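Local coordinates for peptidoglycan N-acetylglucosamine deacetylase (Bacillus cereus, PDB 5N1P), which removes acetyl groups from the N-acetylglucosamine residues of peptidoglycan, using a divalent metal ion such as zinc, at residues L6-G11 with A30-I35; M58-H63 with R97-S102; T125-D130 with V159-D164. All coordinates share one frame; numbering follows the deposited sequence.

Contact 1 (L6-G11 with A30-I35); sequences LTFDDG and ATFFLI. With ZN (zinc ion), chain F; 8GK (~{N}-oxidanylnaphthalene-1-carboxamide), chain E.
F8 CD2 lies over one face of the F32 ring: the two ring planes are only 26° from parallel but slid so far that they barely overlap, with centroids 5.3 Å apart. The F8 ring in turn meets the methyl of A30 in its own plane, at the edge, where CE2 comes within 3.8 Å of A30 CB. On the sheet face bearing T7, D9 and F33, the F33 ring is approached at its edge by D9 OD1, 3.3 Å from F33 CD2, and by T7 CB. Carboxylate and ring stand 78° apart. Between these two layers of side chains the parallel strands exchange backbone bonds, the straightest running from F33 N to F8 O (2.9 Å, 171°). Past D9 the chain turns a corner, yet D10 N still reaches F33 O. This is the first beta-alpha-beta unit of the fold, and its strand end delivers two adjacent aspartates to the active site. D10 OD1 binds zinc at 2.1 Å while its OD2 accepts from a metal-bound water. D9, the inferred proton acceptor, has R97 as salt-bridge partner of OD1, whereas OD2 lies 2.8 Å from inhibitor O14; the two aspartates thus divide metal binding and probable base chemistry between them.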
loop_
_atom_site.group_PDB
_atom_site.type_symbol
_atom_site.label_atom_id
_atom_site.label_comp_id
_atom_site.label_asym_id
_atom_site.label_seq_id
_atom_site.Cartn_x
_atom_site.Cartn_y
_atom_site.Cartn_z
ATOM N N LEU A 6 3.889 5.323 -4.360
ATOM C CA LEU A 6 4.375 3.982 -4.101
ATOM C C LEU A 6 3.594 3.430 -2.931
ATOM O O LEU A 6 3.499 4.085 -1.892
ATOM C CB LEU A 6 5.861 3.976 -3.773
ATOM C CG LEU A 6 6.872 4.096 -4.902
ATOM C CD1 LEU A 6 8.272 4.183 -4.333
ATOM C CD2 LEU A 6 6.739 2.898 -5.840
ATOM N N THR A 7 3.038 2.239 -3.082
ATOM C CA THR A 7 2.320 1.615 -1.965
ATOM C C THR A 7 2.856 0.211 -1.712
ATOM O O THR A 7 3.162 -0.539 -2.649
ATOM C CB THR A 7 0.778 1.553 -2.190
ATOM O OG1 THR A 7 0.448 0.594 -3.216
ATOM C CG2 THR A 7 0.227 2.937 -2.572
ATOM N N PHE A 8 2.986 -0.134 -0.436
ATOM C CA PHE A 8 3.601 -1.395 -0.046
ATOM C C PHE A 8 2.662 -2.151 0.862
ATOM O O PHE A 8 2.323 -1.667 1.934
ATOM C CB PHE A 8 4.932 -1.159 0.668
ATOM C CG PHE A 8 5.942 -0.451 -0.172
ATOM C CD1 PHE A 8 6.715 -1.162 -1.071
ATOM C CD2 PHE A 8 6.086 0.931 -0.096
ATOM C CE1 PHE A 8 7.652 -0.512 -1.882
ATOM C CE2 PHE A 8 7.021 1.591 -0.899
ATOM C CZ PHE A 8 7.796 0.865 -1.799
ATOM N N ASP A 9 2.270 -3.342 0.428
ATOM C CA ASP A 9 1.313 -4.193 1.136
ATOM C C ASP A 9 1.964 -5.340 1.909
ATOM O O ASP A 9 3.040 -5.821 1.538
ATOM C CB ASP A 9 0.330 -4.840 0.151
ATOM C CG ASP A 9 -0.688 -3.873 -0.426
ATOM O OD1 ASP A 9 -0.643 -2.676 -0.106
ATOM O OD2 ASP A 9 -1.544 -4.340 -1.231
ATOM N N ASP A 10 1.263 -5.778 2.957
ATOM C CA ASP A 10 1.425 -7.074 3.639
ATOM C C ASP A 10 2.427 -7.024 4.792
ATOM O O ASP A 10 2.631 -8.033 5.469
ATOM C CB ASP A 10 1.831 -8.223 2.693
ATOM C CG ASP A 10 0.806 -8.512 1.588
ATOM O OD1 ASP A 10 -0.344 -8.036 1.643
ATOM O OD2 ASP A 10 1.155 -9.263 0.649
ATOM N N GLY A 11 3.030 -5.865 5.039
ATOM C CA GLY A 11 4.019 -5.748 6.097
ATOM C C GLY A 11 3.468 -5.324 7.456
ATOM O O GLY A 11 2.252 -5.394 7.704
ATOM N N ALA A 30 6.078 7.434 0.910
ATOM C CA ALA A 30 5.310 6.328 0.368
ATOM C C ALA A 30 4.160 5.979 1.295
ATOM O O ALA A 30 3.938 6.658 2.307
ATOM C CB ALA A 30 6.216 5.119 0.159
ATOM N N THR A 31 3.431 4.921 0.937
ATOM C CA THR A 31 2.229 4.518 1.665
ATOM C C THR A 31 2.337 3.035 1.979
ATOM O O THR A 31 2.723 2.254 1.119
ATOM C CB THR A 31 0.977 4.823 0.819
ATOM O OG1 THR A 31 0.907 6.240 0.583
ATOM C CG2 THR A 31 -0.305 4.350 1.501
ATOM N N PHE A 32 2.012 2.650 3.213
ATOM C CA PHE A 32 2.144 1.271 3.666
ATOM C C PHE A 32 0.803 0.750 4.129
ATOM O O PHE A 32 0.127 1.429 4.890
ATOM C CB PHE A 32 3.146 1.172 4.831
ATOM C CG PHE A 32 4.562 1.448 4.425
ATOM C CD1 PHE A 32 5.045 2.744 4.371
ATOM C CD2 PHE A 32 5.391 0.411 4.042
ATOM C CE1 PHE A 32 6.340 2.999 3.965
ATOM C CE2 PHE A 32 6.697 0.651 3.647
ATOM C CZ PHE A 32 7.174 1.952 3.606
ATOM N N PHE A 33 0.435 -0.459 3.713
ATOM C CA PHE A 33 -0.828 -1.068 4.119
ATOM C C PHE A 33 -0.516 -2.338 4.890
ATOM O O PHE A 33 0.027 -3.299 4.341
ATOM C CB PHE A 33 -1.712 -1.353 2.887
ATOM C CG PHE A 33 -2.203 -0.105 2.206
ATOM C CD1 PHE A 33 -3.176 0.692 2.806
ATOM C CD2 PHE A 33 -1.712 0.254 0.956
ATOM C CE1 PHE A 33 -3.657 1.823 2.172
ATOM C CE2 PHE A 33 -2.184 1.407 0.314
ATOM C CZ PHE A 33 -3.148 2.188 0.923
ATOM N N LEU A 34 -0.812 -2.301 6.186
ATOM C CA LEU A 34 -0.276 -3.270 7.128
ATOM C C LEU A 34 -1.283 -4.333 7.532
ATOM O O LEU A 34 -2.473 -4.050 7.677
ATOM C CB LEU A 34 0.205 -2.543 8.384
ATOM C CG LEU A 34 1.163 -1.362 8.168
ATOM C CD1 LEU A 34 1.646 -0.891 9.545
ATOM C CD2 LEU A 34 2.315 -1.788 7.279
ATOM N N ILE A 35 -0.779 -5.542 7.760
ATOM C CA ILE A 35 -1.588 -6.656 8.253
ATOM C C ILE A 35 -1.478 -6.714 9.768
ATOM O O ILE A 35 -0.391 -6.590 10.313
ATOM C CB ILE A 35 -1.134 -7.977 7.642
ATOM C CG1 ILE A 35 -1.410 -7.959 6.133
ATOM C CG2 ILE A 35 -1.831 -9.143 8.330
ATOM C CD1 ILE A 35 -0.951 -9.205 5.400
HETATM ZN ZN ZN F . -2.034 -8.348 0.344
HETATM C C1 8GK E . -3.053 -7.927 -2.473
HETATM C C2 8GK E . -3.460 -8.565 -3.760
HETATM C C3 8GK E . -3.276 -9.933 -3.902
HETATM C C4 8GK E . -3.663 -10.560 -5.081
HETATM C C5 8GK E . -4.244 -9.823 -6.114
HETATM C C6 8GK E . -4.430 -8.453 -5.967
HETATM C C7 8GK E . -4.040 -7.826 -4.784
HETATM C C8 8GK E . -3.466 -11.928 -5.213
HETATM C C9 8GK E . -2.886 -12.668 -4.186
HETATM C C10 8GK E . -2.498 -12.038 -3.009
HETATM C C11 8GK E . -2.698 -10.670 -2.873
HETATM O O12 8GK E . -3.699 -8.226 -1.488
HETATM N N13 8GK E . -2.011 -7.100 -2.395
HETATM O O14 8GK E . -1.277 -7.117 -1.210
HETATM O O HOH W 1 2.373 6.699 -1.663
HETATM O O HOH W 2 -0.749 -9.849 -0.824
#

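Contact 2 (M58-H63 with R97-S102); sequences MHSMTH and RPPYGS. With ZN (zinc ion), chain F; 8GK (~{N}-oxidanylnaphthalene-1-carboxamide), chain E.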
loop_
_atom_site.group_PDB
_atom_site.type_symbol
_atom_site.label_atom_id
_atom_site.label_comp_id
_atom_site.label_asym_id
_atom_site.label_seq_id
_atom_site.Cartn_x
_atom_site.Cartn_y
_atom_site.Cartn_z
ATOM N N MET A 58 -4.445 0.374 6.494
ATOM C CA MET A 58 -4.830 -0.976 6.896
ATOM C C MET A 58 -4.962 -1.941 5.722
ATOM O O MET A 58 -5.474 -1.568 4.668
ATOM C CB MET A 58 -6.169 -0.954 7.641
ATOM C CG MET A 58 -6.083 -0.395 9.062
ATOM S SD MET A 58 -6.060 1.401 9.156
ATOM C CE MET A 58 -7.622 1.769 8.359
ATOM N N HIS A 59 -4.546 -3.186 5.942
ATOM C CA HIS A 59 -4.653 -4.241 4.914
ATOM C C HIS A 59 -5.314 -5.505 5.474
ATOM O O HIS A 59 -5.153 -6.576 4.904
ATOM C CB HIS A 59 -3.271 -4.580 4.350
ATOM C CG HIS A 59 -3.290 -5.352 3.059
ATOM N ND1 HIS A 59 -4.152 -5.066 2.021
ATOM C CD2 HIS A 59 -2.496 -6.361 2.623
ATOM C CE1 HIS A 59 -3.898 -5.876 1.005
ATOM N NE2 HIS A 59 -2.902 -6.677 1.345
ATOM N N SER A 60 -6.048 -5.337 6.577
ATOM C CA SER A 60 -6.893 -6.339 7.244
ATOM C C SER A 60 -6.133 -7.152 8.300
ATOM O O SER A 60 -4.947 -6.912 8.566
ATOM C CB SER A 60 -7.565 -7.295 6.244
ATOM O OG SER A 60 -6.735 -8.408 5.916
ATOM N N MET A 61 -6.845 -8.081 8.931
ATOM C CA MET A 61 -6.285 -8.943 9.972
ATOM C C MET A 61 -5.906 -10.313 9.426
ATOM O O MET A 61 -4.835 -10.842 9.720
ATOM C CB MET A 61 -7.291 -9.134 11.116
ATOM C CG MET A 61 -7.636 -7.881 11.888
ATOM S SD MET A 61 -6.244 -7.059 12.711
ATOM C CE MET A 61 -5.599 -8.351 13.755
ATOM N N THR A 62 -6.800 -10.885 8.629
ATOM C CA THR A 62 -6.659 -12.268 8.181
ATOM C C THR A 62 -6.174 -12.399 6.746
ATOM O O THR A 62 -5.677 -13.459 6.358
ATOM C CB THR A 62 -7.992 -13.024 8.289
ATOM O OG1 THR A 62 -8.933 -12.480 7.348
ATOM C CG2 THR A 62 -8.552 -12.904 9.696
ATOM N N HIS A 63 -6.371 -11.352 5.951
ATOM C CA HIS A 63 -6.081 -11.408 4.517
ATOM C C HIS A 63 -6.792 -12.606 3.876
ATOM O O HIS A 63 -6.279 -13.223 2.937
ATOM C CB HIS A 63 -4.565 -11.480 4.275
ATOM C CG HIS A 63 -4.126 -10.951 2.942
ATOM N ND1 HIS A 63 -4.319 -11.638 1.763
ATOM C CD2 HIS A 63 -3.464 -9.815 2.611
ATOM C CE1 HIS A 63 -3.815 -10.940 0.760
ATOM N NE2 HIS A 63 -3.284 -9.833 1.249
ATOM N N ARG A 97 -6.639 -0.784 2.070
ATOM C CA ARG A 97 -6.300 -1.423 0.790
ATOM C C ARG A 97 -6.866 -2.839 0.848
ATOM O O ARG A 97 -6.491 -3.627 1.712
ATOM C CB ARG A 97 -4.779 -1.397 0.594
ATOM C CG ARG A 97 -4.141 -2.457 -0.296
ATOM C CD ARG A 97 -4.308 -2.202 -1.790
ATOM N NE ARG A 97 -3.964 -0.882 -2.316
ATOM C CZ ARG A 97 -2.738 -0.468 -2.641
ATOM N NH1 ARG A 97 -1.675 -1.225 -2.384
ATOM N NH2 ARG A 97 -2.564 0.740 -3.178
ATOM N N PRO A 98 -7.815 -3.162 -0.045
ATOM C CA PRO A 98 -8.431 -4.494 0.055
ATOM C C PRO A 98 -7.483 -5.609 -0.350
ATOM O O PRO A 98 -6.884 -5.551 -1.423
ATOM C CB PRO A 98 -9.606 -4.441 -0.943
ATOM C CG PRO A 98 -9.789 -2.996 -1.277
ATOM C CD PRO A 98 -8.450 -2.318 -1.074
ATOM N N PRO A 99 -7.354 -6.634 0.497
ATOM C CA PRO A 99 -6.680 -7.826 -0.002
ATOM C C PRO A 99 -7.358 -8.329 -1.284
ATOM O O PRO A 99 -8.582 -8.395 -1.345
ATOM C CB PRO A 99 -6.843 -8.815 1.147
ATOM C CG PRO A 99 -6.879 -7.947 2.373
ATOM C CD PRO A 99 -7.635 -6.713 1.941
ATOM N N TYR A 100 -6.553 -8.654 -2.292
ATOM C CA TYR A 100 -7.019 -9.133 -3.601
ATOM C C TYR A 100 -7.735 -8.049 -4.408
ATOM O O TYR A 100 -8.303 -8.330 -5.472
ATOM C CB TYR A 100 -7.914 -10.379 -3.453
ATOM C CG TYR A 100 -7.260 -11.409 -2.567
ATOM C CD1 TYR A 100 -6.168 -12.157 -3.017
ATOM C CD2 TYR A 100 -7.689 -11.598 -1.268
ATOM C CE1 TYR A 100 -5.546 -13.081 -2.186
ATOM C CE2 TYR A 100 -7.072 -12.510 -0.436
ATOM C CZ TYR A 100 -6.001 -13.244 -0.899
ATOM O OH TYR A 100 -5.387 -14.140 -0.048
ATOM N N GLY A 101 -7.674 -6.808 -3.935
ATOM C CA GLY A 101 -8.334 -5.706 -4.629
ATOM C C GLY A 101 -9.831 -5.676 -4.347
ATOM O O GLY A 101 -10.391 -6.652 -3.866
ATOM N N SER A 102 -10.487 -4.564 -4.661
ATOM C CA SER A 102 -11.906 -4.407 -4.315
ATOM C C SER A 102 -12.880 -5.137 -5.226
ATOM O O SER A 102 -14.050 -5.291 -4.867
ATOM C CB SER A 102 -12.294 -2.925 -4.298
ATOM O OG SER A 102 -12.199 -2.360 -5.592
HETATM ZN ZN ZN F . -2.034 -8.348 0.344
HETATM C C1 8GK E . -3.053 -7.927 -2.473
HETATM C C2 8GK E . -3.460 -8.565 -3.760
HETATM C C3 8GK E . -3.276 -9.933 -3.902
HETATM C C4 8GK E . -3.663 -10.560 -5.081
HETATM C C5 8GK E . -4.244 -9.823 -6.114
HETATM C C6 8GK E . -4.430 -8.453 -5.967
HETATM C C7 8GK E . -4.040 -7.826 -4.784
HETATM C C8 8GK E . -3.466 -11.928 -5.213
HETATM C C9 8GK E . -2.886 -12.668 -4.186
HETATM C C10 8GK E . -2.498 -12.038 -3.009
HETATM C C11 8GK E . -2.698 -10.670 -2.873
HETATM O O12 8GK E . -3.699 -8.226 -1.488
HETATM N N13 8GK E . -2.011 -7.100 -2.395
HETATM O O14 8GK E . -1.277 -7.117 -1.210
HETATM O O HOH W 2 -0.749 -9.849 -0.824
#
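M58 meets the loop 97-102 through its backbone, its O accepting from R97 N at 3.0 Å in a nearly straight bond. H59 comes next. With CG anti to the backbone N (chi1 -164°), its ring projects so that ND1 donates to R97 O at 2.8 Å; the acceptor lies close to the ring plane, although the donor sits well above the plane of that carbonyl. This bond fixes the ring's rotation and leaves NE2 to bind zinc at 2.1 Å. P99 CG lies over one face of the H59 ring, offset toward its rim. S60 ties the loop together: OG donates to H59 O and accepts from H63 N, an ST motif, while touching P99 CG. H63 is the second histidine on the zinc, bound through NE2. P99 CB sits almost exactly above the centre of its ring, 3.6 Å from the centroid, in a CH-pi contact, so one proline packs against both histidine ligands of the zinc. H63 and Y100 form an offset edge-to-face pair, the edge of H63 toward the face of Y100, planes at 75°. Y100 N, within the type II turn 98-101, donates to inhibitor O12 at 3.0 Å. H59 donating from ND1 must coordinate through the other nitrogen, and the backbone N-H at Y100 probably helps polarise a zinc-bound carbonyl, consistent with an oxyanion-stabilising role in this deacetylase family.

Contact 3 (T125-D130 with V159-D164); sequences TIDSLD and VILMHD. With 8GK (~{N}-oxidanylnaphthalene-1-carboxamide), chain E.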
loop_
_atom_site.group_PDB
_atom_site.type_symbol
_atom_site.label_atom_id
_atom_site.label_comp_id
_atom_site.label_asym_id
_atom_site.label_seq_id
_atom_site.Cartn_x
_atom_site.Cartn_y
_atom_site.Cartn_z
ATOM N N THR A 125 -3.194 1.669 -9.676
ATOM C CA THR A 125 -3.249 1.884 -11.131
ATOM C C THR A 125 -2.152 1.134 -11.864
ATOM O O THR A 125 -2.252 0.904 -13.085
ATOM C CB THR A 125 -3.144 3.376 -11.508
ATOM O OG1 THR A 125 -1.858 3.889 -11.147
ATOM C CG2 THR A 125 -4.237 4.192 -10.829
ATOM N N ILE A 126 -1.093 0.787 -11.148
ATOM C CA ILE A 126 0.016 0.017 -11.714
ATOM C C ILE A 126 0.327 -1.160 -10.816
ATOM O O ILE A 126 0.604 -0.974 -9.634
ATOM C CB ILE A 126 1.280 0.861 -11.869
ATOM C CG1 ILE A 126 1.057 1.981 -12.889
ATOM C CG2 ILE A 126 2.477 -0.019 -12.278
ATOM C CD1 ILE A 126 2.223 2.944 -12.989
ATOM N N ASP A 127 0.252 -2.365 -11.365
ATOM C CA ASP A 127 0.633 -3.574 -10.645
ATOM C C ASP A 127 2.061 -3.953 -11.039
ATOM O O ASP A 127 2.337 -4.220 -12.207
ATOM C CB ASP A 127 -0.360 -4.695 -10.954
ATOM C CG ASP A 127 0.003 -6.026 -10.312
ATOM O OD1 ASP A 127 0.984 -6.110 -9.546
ATOM O OD2 ASP A 127 -0.731 -7.004 -10.576
ATOM N N SER A 128 2.969 -3.964 -10.067
ATOM C CA SER A 128 4.377 -4.251 -10.339
ATOM C C SER A 128 4.627 -5.703 -10.729
ATOM O O SER A 128 5.711 -6.042 -11.214
ATOM C CB SER A 128 5.224 -3.915 -9.109
ATOM O OG SER A 128 4.956 -4.838 -8.067
ATOM N N LEU A 129 3.632 -6.560 -10.490
ATOM C CA LEU A 129 3.768 -8.000 -10.739
ATOM C C LEU A 129 4.928 -8.610 -9.965
ATOM O O LEU A 129 5.480 -9.633 -10.368
ATOM C CB LEU A 129 3.946 -8.277 -12.237
ATOM C CG LEU A 129 2.781 -7.831 -13.117
ATOM C CD1 LEU A 129 3.126 -8.026 -14.596
ATOM C CD2 LEU A 129 1.519 -8.602 -12.754
ATOM N N ASP A 130 5.291 -7.998 -8.840
ATOM C CA ASP A 130 6.488 -8.428 -8.125
ATOM C C ASP A 130 6.404 -9.895 -7.672
ATOM O O ASP A 130 7.421 -10.578 -7.587
ATOM C CB ASP A 130 6.787 -7.480 -6.944
ATOM C CG ASP A 130 5.629 -7.331 -5.967
ATOM O OD1 ASP A 130 4.494 -7.758 -6.257
ATOM O OD2 ASP A 130 5.885 -6.741 -4.901
ATOM N N VAL A 159 -0.763 5.062 -8.868
ATOM C CA VAL A 159 -0.677 4.378 -7.579
ATOM C C VAL A 159 -0.100 3.001 -7.825
ATOM O O VAL A 159 -0.687 2.200 -8.544
ATOM C CB VAL A 159 -2.049 4.273 -6.898
ATOM C CG1 VAL A 159 -1.950 3.494 -5.582
ATOM C CG2 VAL A 159 -2.622 5.669 -6.683
ATOM N N ILE A 160 1.072 2.743 -7.259
ATOM C CA ILE A 160 1.848 1.566 -7.619
ATOM C C ILE A 160 1.788 0.486 -6.539
ATOM O O ILE A 160 2.133 0.741 -5.383
ATOM C CB ILE A 160 3.311 1.946 -7.869
ATOM C CG1 ILE A 160 3.387 2.998 -8.981
ATOM C CG2 ILE A 160 4.123 0.707 -8.208
ATOM C CD1 ILE A 160 4.657 3.809 -8.949
ATOM N N LEU A 161 1.368 -0.717 -6.922
ATOM C CA LEU A 161 1.257 -1.845 -6.002
ATOM C C LEU A 161 2.555 -2.631 -5.906
ATOM O O LEU A 161 3.019 -3.216 -6.895
ATOM C CB LEU A 161 0.127 -2.797 -6.429
ATOM C CG LEU A 161 0.049 -4.102 -5.629
ATOM C CD1 LEU A 161 -0.335 -3.853 -4.161
ATOM C CD2 LEU A 161 -0.909 -5.100 -6.284
ATOM N N MET A 162 3.128 -2.630 -4.704
ATOM C CA MET A 162 4.285 -3.450 -4.387
ATOM C C MET A 162 4.092 -4.087 -3.010
ATOM O O MET A 162 3.131 -3.786 -2.300
ATOM C CB MET A 162 5.572 -2.623 -4.417
ATOM C CG MET A 162 5.817 -2.014 -5.767
ATOM S SD MET A 162 7.334 -1.079 -5.861
ATOM C CE MET A 162 8.522 -2.416 -5.850
ATOM N N HIS A 163 5.011 -4.973 -2.648
ATOM C CA HIS A 163 4.924 -5.694 -1.384
ATOM C C HIS A 163 6.280 -5.671 -0.713
ATOM O O HIS A 163 7.234 -6.245 -1.244
ATOM C CB HIS A 163 4.452 -7.144 -1.613
ATOM C CG HIS A 163 3.120 -7.246 -2.292
ATOM N ND1 HIS A 163 2.967 -7.143 -3.658
ATOM C CD2 HIS A 163 1.875 -7.426 -1.787
ATOM C CE1 HIS A 163 1.687 -7.265 -3.967
ATOM N NE2 HIS A 163 1.003 -7.433 -2.849
ATOM N N ASP A 164 6.393 -5.011 0.441
ATOM C CA ASP A 164 7.717 -4.863 1.055
ATOM C C ASP A 164 8.156 -6.118 1.813
ATOM O O ASP A 164 9.256 -6.144 2.358
ATOM C CB ASP A 164 7.791 -3.624 1.968
ATOM C CG ASP A 164 6.751 -3.626 3.083
ATOM O OD1 ASP A 164 5.595 -4.002 2.816
ATOM O OD2 ASP A 164 7.091 -3.223 4.224
HETATM C C1 8GK E . -3.053 -7.927 -2.473
HETATM C C2 8GK E . -3.460 -8.565 -3.760
HETATM C C3 8GK E . -3.276 -9.933 -3.902
HETATM C C4 8GK E . -3.663 -10.560 -5.081
HETATM C C5 8GK E . -4.244 -9.823 -6.114
HETATM C C6 8GK E . -4.430 -8.453 -5.967
HETATM C C7 8GK E . -4.040 -7.826 -4.784
HETATM C C8 8GK E . -3.466 -11.928 -5.213
HETATM C C9 8GK E . -2.886 -12.668 -4.186
HETATM C C10 8GK E . -2.498 -12.038 -3.009
HETATM C C11 8GK E . -2.698 -10.670 -2.873
HETATM O O12 8GK E . -3.699 -8.226 -1.488
HETATM N N13 8GK E . -2.011 -7.100 -2.395
HETATM O O14 8GK E . -1.277 -7.117 -1.210
#
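Two parallel strands of the central sheet, 126-127 and 157-163, pair here at the two ends of a beta-alpha-beta unit whose crossover is helix 138-152. At its start V159 O accepts from both T125 N and I126 N, while T125 OG1, which also bonds E158, accepts from V159 N at 2.8 Å. The register continues with L161 N to I126 O, 2.8 Å and nearly straight at 175°. I126 and I160 lie side by side on one face of the sheet; D127 and L161 do so on the other. As the shorter strand ends, S128 keeps hold of L161 O with two donors, its backbone N and its OG, the hydroxyl being the closer at 2.8 Å. That OG also accepts from D130 N in an ST turn, and D127 OD1 accepts from L129 N in an Asx turn. D130 CG stands between the backbone N and the carbonyl carbon (chi1 56°), which swings the carboxylate toward H163. H163 ND1 donates to both oxygens of D130, 3.1 Å to OD1 and 3.2 Å to OD2, each through its syn lone pair; OD2 lies in the ring plane and is held additionally by S169. The other ring nitrogen, NE2, comes within 2.8 Å of inhibitor O14. A strand-end histidine, inferred to be the proton donor and oriented by a buried aspartate, is characteristic of the CE4 polysaccharide deacetylase active site.

How the contacts relate
The three contacts converge on one zinc-centred pocket at the strand ends of the sheet. Contacts 1 and 2 share the metal, D10 coming from one and two histidines from the other; contact 3 adds H163, whose side chain is about 5 Å from the ion at nearest atoms. R97 is the common second-shell residue: its NE is held by W122 O, and its NH1 forms a salt bridge with D9 OD1 at 2.9 Å and packs 3.4 Å from L161 CD1. Strands 2-9 and 157-163 are sheet neighbours, joined by a probable hydrogen bond of 2.7 Å between T7 OG1 and I160 O; D9 and H163 reach the inhibitor from these adjacent strands. The centres of contacts 1 and 2 lie about 11 Å apart.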